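Local coordinates for protein DNA polymerase sliding clamp 3 (Sulfolobus tokodaii, PDB 3AIZ) that forms one subunit of the PCNA ring that encircles DNA, tethering the catalytic subunit of DNA polymerase and other proteins to it during replication, at residues F11-R16 with M208-D213; F128-K133 with I217-Q222. All coordinates share one frame; numbering follows the deposited sequence.

Contact 1: F11-R16 with M208-D213; sequences FSYIFR and MRKPSD. With SO4 (sulfate ion), chain G.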
ATOM      1  N   PHE C  11     -17.176  -1.409  28.528  1.00 41.89           N
ATOM      2  CA  PHE C  11     -17.116  -2.332  29.655  1.00 39.65           C
ATOM      3  C   PHE C  11     -16.353  -3.612  29.314  1.00 40.06           C
ATOM      4  O   PHE C  11     -15.621  -4.146  30.145  1.00 41.57           O
ATOM      5  CB  PHE C  11     -18.531  -2.673  30.126  1.00 40.27           C
ATOM      6  CG  PHE C  11     -18.575  -3.577  31.323  1.00 40.11           C
ATOM      7  CD1 PHE C  11     -18.532  -3.055  32.605  1.00 39.07           C
ATOM      8  CD2 PHE C  11     -18.672  -4.950  31.168  1.00 39.95           C
ATOM      9  CE1 PHE C  11     -18.577  -3.884  33.707  1.00 39.08           C
ATOM     10  CE2 PHE C  11     -18.718  -5.784  32.269  1.00 39.78           C
ATOM     11  CZ  PHE C  11     -18.671  -5.251  33.539  1.00 38.04           C
ATOM     12  N   SER C  12     -16.523  -4.096  28.088  1.00 39.68           N
ATOM     13  CA  SER C  12     -15.896  -5.346  27.675  1.00 39.10           C
ATOM     14  C   SER C  12     -14.376  -5.233  27.601  1.00 38.94           C
ATOM     15  O   SER C  12     -13.661  -6.202  27.858  1.00 40.31           O
ATOM     16  CB  SER C  12     -16.455  -5.811  26.329  1.00 42.34           C
ATOM     17  OG  SER C  12     -16.119  -4.904  25.295  1.00 47.79           O
ATOM     18  N   TYR C  13     -13.887  -4.048  27.251  1.00 40.70           N
ATOM     19  CA  TYR C  13     -12.450  -3.836  27.090  1.00 41.47           C
ATOM     20  C   TYR C  13     -11.680  -3.928  28.406  1.00 38.39           C
ATOM     21  O   TYR C  13     -10.472  -4.163  28.409  1.00 35.78           O
ATOM     22  CB  TYR C  13     -12.170  -2.504  26.390  1.00 40.38           C
ATOM     23  CG  TYR C  13     -12.276  -2.582  24.883  1.00 44.81           C
ATOM     24  CD1 TYR C  13     -13.474  -2.311  24.236  1.00 44.88           C
ATOM     25  CD2 TYR C  13     -11.178  -2.936  24.109  1.00 42.70           C
ATOM     26  CE1 TYR C  13     -13.573  -2.385  22.860  1.00 47.76           C
ATOM     27  CE2 TYR C  13     -11.268  -3.012  22.734  1.00 42.94           C
ATOM     28  CZ  TYR C  13     -12.467  -2.736  22.113  1.00 45.82           C
ATOM     29  OH  TYR C  13     -12.561  -2.810  20.743  1.00 44.59           O
ATOM     30  N   ILE C  14     -12.380  -3.739  29.520  1.00 34.43           N
ATOM     31  CA  ILE C  14     -11.771  -3.914  30.833  1.00 36.14           C
ATOM     32  C   ILE C  14     -11.284  -5.350  30.985  1.00 35.45           C
ATOM     33  O   ILE C  14     -10.224  -5.605  31.557  1.00 33.13           O
ATOM     34  CB  ILE C  14     -12.768  -3.609  31.969  1.00 34.51           C
ATOM     35  CG1 ILE C  14     -13.276  -2.169  31.872  1.00 32.66           C
ATOM     36  CG2 ILE C  14     -12.125  -3.856  33.324  1.00 28.88           C
ATOM     37  CD1 ILE C  14     -14.275  -1.806  32.948  1.00 30.82           C
ATOM     38  N   PHE C  15     -12.068  -6.284  30.456  1.00 37.94           N
ATOM     39  CA  PHE C  15     -11.774  -7.706  30.577  1.00 34.61           C
ATOM     40  C   PHE C  15     -10.847  -8.186  29.466  1.00 36.20           C
ATOM     41  O   PHE C  15     -10.133  -9.175  29.624  1.00 37.81           O
ATOM     42  CB  PHE C  15     -13.072  -8.512  30.588  1.00 32.43           C
ATOM     43  CG  PHE C  15     -13.984  -8.159  31.726  1.00 30.46           C
ATOM     44  CD1 PHE C  15     -14.815  -7.056  31.647  1.00 30.55           C
ATOM     45  CD2 PHE C  15     -14.000  -8.922  32.880  1.00 30.11           C
ATOM     46  CE1 PHE C  15     -15.648  -6.724  32.696  1.00 32.68           C
ATOM     47  CE2 PHE C  15     -14.832  -8.595  33.933  1.00 29.16           C
ATOM     48  CZ  PHE C  15     -15.657  -7.495  33.841  1.00 30.19           C
ATOM     49  N   ARG C  16     -10.860  -7.478  28.343  1.00 36.24           N
ATOM     50  CA  ARG C  16      -9.940  -7.775  27.254  1.00 38.72           C
ATOM     51  C   ARG C  16      -8.525  -7.353  27.643  1.00 39.89           C
ATOM     52  O   ARG C  16      -7.544  -7.962  27.215  1.00 42.59           O
ATOM     53  CB  ARG C  16     -10.385  -7.074  25.971  1.00 41.55           C
ATOM     54  CG  ARG C  16     -11.808  -7.416  25.558  1.00 44.11           C
ATOM     55  CD  ARG C  16     -12.225  -6.670  24.306  1.00 45.00           C
ATOM     56  NE  ARG C  16     -11.388  -7.014  23.161  1.00 51.96           N
ATOM     57  CZ  ARG C  16     -11.589  -6.560  21.930  1.00 51.45           C
ATOM     58  NH1 ARG C  16     -12.603  -5.743  21.680  1.00 45.66           N
ATOM     59  NH2 ARG C  16     -10.777  -6.923  20.945  1.00 51.56           N
ATOM     60  N   MET C 208      -7.318  -0.180  27.691  1.00 35.17           N
ATOM     61  CA  MET C 208      -8.163   0.522  28.652  1.00 33.30           C
ATOM     62  C   MET C 208      -8.620   1.852  28.061  1.00 32.93           C
ATOM     63  O   MET C 208      -9.349   2.612  28.699  1.00 31.60           O
ATOM     64  CB  MET C 208      -7.413   0.760  29.964  1.00 30.20           C
ATOM     65  CG  MET C 208      -7.202  -0.488  30.809  1.00 32.00           C
ATOM     66  SD  MET C 208      -8.739  -1.167  31.468  1.00 36.26           S
ATOM     67  CE  MET C 208      -9.413   0.270  32.301  1.00 28.03           C
ATOM     68  N   ARG C 209      -8.179   2.118  26.835  1.00 34.02           N
ATOM     69  CA  ARG C 209      -8.499   3.355  26.128  1.00 35.85           C
ATOM     70  C   ARG C 209      -9.967   3.757  26.246  1.00 35.80           C
ATOM     71  O   ARG C 209     -10.288   4.805  26.805  1.00 38.31           O
ATOM     72  CB  ARG C 209      -8.122   3.227  24.652  1.00 37.93           C
ATOM     73  CG  ARG C 209      -8.598   4.379  23.780  1.00 43.17           C
ATOM     74  CD  ARG C 209      -8.312   4.098  22.314  1.00 46.25           C
ATOM     75  NE  ARG C 209      -6.938   3.644  22.122  1.00 52.23           N
ATOM     76  CZ  ARG C 209      -5.903   4.456  21.935  1.00 51.42           C
ATOM     77  NH1 ARG C 209      -4.684   3.956  21.775  1.00 45.23           N
ATOM     78  NH2 ARG C 209      -6.088   5.771  21.909  1.00 46.69           N
ATOM     79  N   LYS C 210     -10.851   2.922  25.713  1.00 34.88           N
ATOM     80  CA  LYS C 210     -12.278   3.231  25.683  1.00 37.15           C
ATOM     81  C   LYS C 210     -12.905   3.436  27.066  1.00 36.46           C
ATOM     82  O   LYS C 210     -13.511   4.478  27.322  1.00 36.29           O
ATOM     83  CB  LYS C 210     -13.047   2.163  24.899  1.00 42.30           C
ATOM     84  CG  LYS C 210     -12.703   2.110  23.420  1.00 44.00           C
ATOM     85  CD  LYS C 210     -13.477   1.008  22.713  1.00 49.44           C
ATOM     86  CE  LYS C 210     -14.972   1.138  22.960  1.00 52.18           C
ATOM     87  NZ  LYS C 210     -15.501   2.455  22.507  1.00 53.91           N
ATOM     88  N   PRO C 211     -12.763   2.444  27.962  1.00 35.45           N
ATOM     89  CA  PRO C 211     -13.426   2.509  29.270  1.00 33.72           C
ATOM     90  C   PRO C 211     -12.942   3.670  30.135  1.00 32.52           C
ATOM     91  O   PRO C 211     -13.745   4.286  30.834  1.00 32.17           O
ATOM     92  CB  PRO C 211     -13.033   1.182  29.932  1.00 31.38           C
ATOM     93  CG  PRO C 211     -12.596   0.303  28.818  1.00 37.06           C
ATOM     94  CD  PRO C 211     -11.980   1.208  27.809  1.00 36.24           C
ATOM     95  N   SER C 212     -11.645   3.960  30.087  1.00 31.44           N
ATOM     96  CA  SER C 212     -11.047   4.939  30.989  1.00 34.81           C
ATOM     97  C   SER C 212     -10.948   6.331  30.370  1.00 33.30           C
ATOM     98  O   SER C 212     -10.456   6.492  29.254  1.00 34.37           O
ATOM     99  CB  SER C 212      -9.663   4.463  31.443  1.00 34.17           C
ATOM    100  OG  SER C 212      -9.115   5.326  32.424  1.00 30.46           O
ATOM    101  N   ASP C 213     -11.417   7.333  31.107  1.00 32.39           N
ATOM    102  CA  ASP C 213     -11.334   8.720  30.661  1.00 34.94           C
ATOM    103  C   ASP C 213      -9.942   9.300  30.910  1.00 37.79           C
ATOM    104  O   ASP C 213      -9.265   9.735  29.978  1.00 38.01           O
ATOM    105  CB  ASP C 213     -12.409   9.577  31.342  1.00 39.02           C
ATOM    106  CG  ASP C 213     -12.552   9.271  32.829  1.00 49.05           C
ATOM    107  OD1 ASP C 213     -11.721   9.756  33.631  1.00 37.88           O
ATOM    108  OD2 ASP C 213     -13.506   8.548  33.195  1.00 49.11           O
TER
HETATM  109  S   SO4 G 247      -7.874  -8.803  21.846  1.00 81.70           S
HETATM  110  O1  SO4 G 247      -6.695  -8.731  22.705  1.00 71.76           O
HETATM  111  O2  SO4 G 247      -9.048  -9.126  22.655  1.00 61.35           O
HETATM  112  O3  SO4 G 247      -8.072  -7.514  21.185  1.00 65.12           O
HETATM  113  O4  SO4 G 247      -7.677  -9.840  20.836  1.00 75.58           O

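Contact 2: F128-K133 with I217-Q222; sequences FPFKAK and IAFGSQ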
ATOM      1  N   PHE C 128       4.414   7.296  46.786  1.00 40.80           N
ATOM      2  CA  PHE C 128       4.937   7.631  45.466  1.00 36.23           C
ATOM      3  C   PHE C 128       5.527   9.036  45.430  1.00 34.10           C
ATOM      4  O   PHE C 128       4.828  10.014  45.693  1.00 39.16           O
ATOM      5  CB  PHE C 128       3.844   7.497  44.404  1.00 34.70           C
ATOM      6  CG  PHE C 128       3.286   6.110  44.281  1.00 31.93           C
ATOM      7  CD1 PHE C 128       2.097   5.770  44.900  1.00 33.77           C
ATOM      8  CD2 PHE C 128       3.953   5.145  43.546  1.00 32.50           C
ATOM      9  CE1 PHE C 128       1.584   4.493  44.789  1.00 34.64           C
ATOM     10  CE2 PHE C 128       3.444   3.867  43.432  1.00 30.19           C
ATOM     11  CZ  PHE C 128       2.259   3.540  44.054  1.00 29.88           C
ATOM     12  N   PRO C 129       6.821   9.137  45.095  1.00 33.17           N
ATOM     13  CA  PRO C 129       7.533  10.417  45.005  1.00 31.24           C
ATOM     14  C   PRO C 129       6.924  11.320  43.941  1.00 35.49           C
ATOM     15  O   PRO C 129       6.865  12.536  44.126  1.00 37.91           O
ATOM     16  CB  PRO C 129       8.945  10.003  44.576  1.00 31.98           C
ATOM     17  CG  PRO C 129       9.064   8.568  44.952  1.00 38.80           C
ATOM     18  CD  PRO C 129       7.694   7.995  44.780  1.00 36.73           C
ATOM     19  N   PHE C 130       6.481  10.725  42.838  1.00 33.44           N
ATOM     20  CA  PHE C 130       5.934  11.484  41.719  1.00 33.80           C
ATOM     21  C   PHE C 130       4.574  10.942  41.291  1.00 34.44           C
ATOM     22  O   PHE C 130       4.308   9.746  41.400  1.00 35.11           O
ATOM     23  CB  PHE C 130       6.910  11.463  40.540  1.00 32.07           C
ATOM     24  CG  PHE C 130       6.365  12.090  39.291  1.00 32.38           C
ATOM     25  CD1 PHE C 130       5.791  11.310  38.301  1.00 33.83           C
ATOM     26  CD2 PHE C 130       6.425  13.461  39.108  1.00 32.96           C
ATOM     27  CE1 PHE C 130       5.288  11.884  37.152  1.00 32.82           C
ATOM     28  CE2 PHE C 130       5.925  14.042  37.960  1.00 33.41           C
ATOM     29  CZ  PHE C 130       5.355  13.253  36.980  1.00 37.81           C
ATOM     30  N   LYS C 131       3.715  11.830  40.800  1.00 32.62           N
ATOM     31  CA  LYS C 131       2.379  11.438  40.369  1.00 35.92           C
ATOM     32  C   LYS C 131       1.852  12.382  39.292  1.00 34.99           C
ATOM     33  O   LYS C 131       1.831  13.599  39.475  1.00 33.89           O
ATOM     34  CB  LYS C 131       1.426  11.403  41.565  1.00 37.17           C
ATOM     35  CG  LYS C 131       0.070  10.785  41.273  1.00 40.30           C
ATOM     36  CD  LYS C 131      -0.759  10.680  42.543  1.00 49.58           C
ATOM     37  CE  LYS C 131      -0.002   9.929  43.631  1.00 52.58           C
ATOM     38  NZ  LYS C 131      -0.805   9.774  44.876  1.00 58.23           N
ATOM     39  N   ALA C 132       1.428  11.815  38.168  1.00 35.38           N
ATOM     40  CA  ALA C 132       0.945  12.611  37.046  1.00 36.96           C
ATOM     41  C   ALA C 132      -0.395  12.105  36.528  1.00 36.70           C
ATOM     42  O   ALA C 132      -0.677  10.908  36.569  1.00 36.21           O
ATOM     43  CB  ALA C 132       1.973  12.624  35.924  1.00 32.21           C
ATOM     44  N   LYS C 133      -1.214  13.028  36.038  1.00 37.06           N
ATOM     45  CA  LYS C 133      -2.510  12.687  35.470  1.00 35.64           C
ATOM     46  C   LYS C 133      -2.507  13.024  33.985  1.00 39.22           C
ATOM     47  O   LYS C 133      -1.868  13.988  33.562  1.00 38.86           O
ATOM     48  CB  LYS C 133      -3.618  13.453  36.192  1.00 38.26           C
ATOM     49  CG  LYS C 133      -5.029  13.011  35.846  1.00 40.38           C
ATOM     50  CD  LYS C 133      -6.048  13.776  36.678  1.00 44.36           C
ATOM     51  CE  LYS C 133      -7.468  13.333  36.373  1.00 47.76           C
ATOM     52  NZ  LYS C 133      -8.461  14.069  37.204  1.00 53.00           N
ATOM     53  N   ILE C 217      -0.649   8.273  36.692  1.00 34.93           N
ATOM     54  CA  ILE C 217       0.633   7.584  36.657  1.00 32.58           C
ATOM     55  C   ILE C 217       1.465   7.945  37.881  1.00 32.78           C
ATOM     56  O   ILE C 217       1.754   9.117  38.116  1.00 35.83           O
ATOM     57  CB  ILE C 217       1.429   7.969  35.398  1.00 32.04           C
ATOM     58  CG1 ILE C 217       0.525   7.926  34.163  1.00 35.24           C
ATOM     59  CG2 ILE C 217       2.637   7.061  35.229  1.00 31.44           C
ATOM     60  CD1 ILE C 217       1.153   8.524  32.923  1.00 30.35           C
ATOM     61  N   ALA C 218       1.848   6.937  38.658  1.00 31.20           N
ATOM     62  CA  ALA C 218       2.648   7.156  39.859  1.00 30.19           C
ATOM     63  C   ALA C 218       3.761   6.119  39.955  1.00 30.65           C
ATOM     64  O   ALA C 218       3.552   4.946  39.655  1.00 32.86           O
ATOM     65  CB  ALA C 218       1.770   7.114  41.098  1.00 28.57           C
ATOM     66  N   PHE C 219       4.944   6.554  40.372  1.00 30.78           N
ATOM     67  CA  PHE C 219       6.089   5.656  40.445  1.00 32.29           C
ATOM     68  C   PHE C 219       7.233   6.260  41.245  1.00 33.95           C
ATOM     69  O   PHE C 219       7.165   7.408  41.682  1.00 34.97           O
ATOM     70  CB  PHE C 219       6.579   5.306  39.038  1.00 33.77           C
ATOM     71  CG  PHE C 219       7.146   6.477  38.289  1.00 33.66           C
ATOM     72  CD1 PHE C 219       6.336   7.255  37.477  1.00 30.50           C
ATOM     73  CD2 PHE C 219       8.489   6.803  38.398  1.00 33.54           C
ATOM     74  CE1 PHE C 219       6.853   8.334  36.788  1.00 29.88           C
ATOM     75  CE2 PHE C 219       9.013   7.882  37.712  1.00 34.77           C
ATOM     76  CZ  PHE C 219       8.194   8.648  36.905  1.00 35.28           C
ATOM     77  N   GLY C 220       8.287   5.472  41.422  1.00 34.81           N
ATOM     78  CA  GLY C 220       9.465   5.907  42.147  1.00 34.76           C
ATOM     79  C   GLY C 220      10.529   4.831  42.120  1.00 38.35           C
ATOM     80  O   GLY C 220      10.256   3.691  41.740  1.00 37.59           O
ATOM     81  N   SER C 221      11.743   5.186  42.520  1.00 41.69           N
ATOM     82  CA  SER C 221      12.848   4.235  42.527  1.00 41.13           C
ATOM     83  C   SER C 221      12.546   3.029  43.410  1.00 42.16           C
ATOM     84  O   SER C 221      12.130   3.177  44.560  1.00 41.94           O
ATOM     85  CB  SER C 221      14.138   4.913  42.992  1.00 44.36           C
ATOM     86  OG  SER C 221      15.202   3.979  43.074  1.00 49.49           O
ATOM     87  N   GLN C 222      12.747   1.838  42.856  1.00 42.24           N
ATOM     88  CA  GLN C 222      12.615   0.593  43.610  1.00 46.44           C
ATOM     89  C   GLN C 222      11.200   0.308  44.113  1.00 44.01           C
ATOM     90  O   GLN C 222      10.995  -0.617  44.900  1.00 44.22           O
ATOM     91  CB  GLN C 222      13.602   0.565  44.779  1.00 49.62           C
ATOM     92  CG  GLN C 222      15.058   0.481  44.357  1.00 52.50           C
ATOM     93  CD  GLN C 222      16.007   0.567  45.534  1.00 64.69           C
ATOM     94  OE1 GLN C 222      15.662   1.108  46.585  1.00 64.83           O
ATOM     95  NE2 GLN C 222      17.213   0.037  45.363  1.00 71.23           N
TER

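Contact 1: F11-R16 with M208-D213
Oxygen O2 of a sulfate ion, probably from the crystallisation liquor, is held by two nitrogens of Arg16, on the same helix as Tyr13 and Ile14, which meet Lys210 and Pro211. Arg16 NE donates to sulfate O2 over 3.2 Å and NH2 adds a weak second bond; NH2 also reaches sulfate O3 at 2.8 Å, with the sulfur in the plane of the guanidinium. The inner helices of PCNA rings face the DNA channel, so this site is consistent with a surface that attracts phosphates.

Across the contact itself the chemistry is apolar. Lys210 sets CG anti to the carbonyl carbon (chi1 -66°) and extends at chi2, which brings CD obliquely to the Tyr13 ring, 3.4 Å from CE1; the bends at chi3 and chi4 come further out. Pro211 puts its CG 3.7 Å from Tyr13 CB, while its CB lies 3.9 Å from Ile14 CG1. Met208 folds at chi2 (-67°), which carries SD to 4.1 Å from Ile14 CA.

The contact joins the two domains: helix 8-18 rests on helix 71-78 through Phe15 and on strand 45-52 through Ile14, whereas Met208 and Pro211 pack on strand 223-231.

Contact 2: F128-K133 with I217-Q222
Strands 130-133 and 217-220 run antiparallel, their axes 4.7 Å apart at the closest and their directions at 162°, as neighbours in the long antiparallel sheet of the PCNA fold. Ala132 and Ile217 form a hydrogen-bonded pair closed by both amides: Ala132 N donates to Ile217 O at 2.7 Å, and Ile217 N returns the bond to Ala132 O at 2.6 Å, both nearly straight. Lys131 faces Ala218 in the non-hydrogen-bonded pair that follows. At the next pair the pairing slackens, the bond from Phe219 N to Phe130 O being weak at 3.4 Å.

Phe130, Ala132, Ile217 and Phe219 occupy one face, and Phe130, Ile217 and Phe219 meet the second sheet of the C-terminal domain there: Ala158 of strand 153-159 touches both phenylalanines, and Leu163 touches Ile217 and Phe219. Phe130 and Phe219 point the same way, side by side, with ring planes at 54° and centroids 5.5 Å apart. Phe219 holds its CG between N and the carbonyl carbon (chi1 66°), which swings CE1 across to Phe130 CD1.

Lys131 and Ala218 lie on the other face. Ala218 CB sits over one face of the Phe128 ring, offset toward the rim, in a CH-pi contact 4.0 Å from the centroid. The foot of the Lys131 side chain reaches the same methyl group, with Lys131 CG 4.0 Å from Ala218 CB, and the bend at chi3 keeps Lys131 CE 4.2 Å from Ala218 CB.

Both contacts are largely buried, but they differ in what they join. The centre of contact 1 lies about 7 Å from the centre of the chain, and the contact joins the N-terminal domain to the C-terminal one without a hydrogen bond across it; its polar groups turn to outside partners, Arg16 to the sulfate and Arg209 to Asp141 and Asp144. Contact 2, centred about 17 Å from the chain centre, belongs wholly to the C-terminal domain and relies on main-chain bonds between adjacent strands, with aromatic rings packed on both faces. The centres of contacts 1 and 2 are about 23 Å apart. The segments alternate along the chain, so the loop that touches helix 8-18 runs directly into the paired strand 214-220.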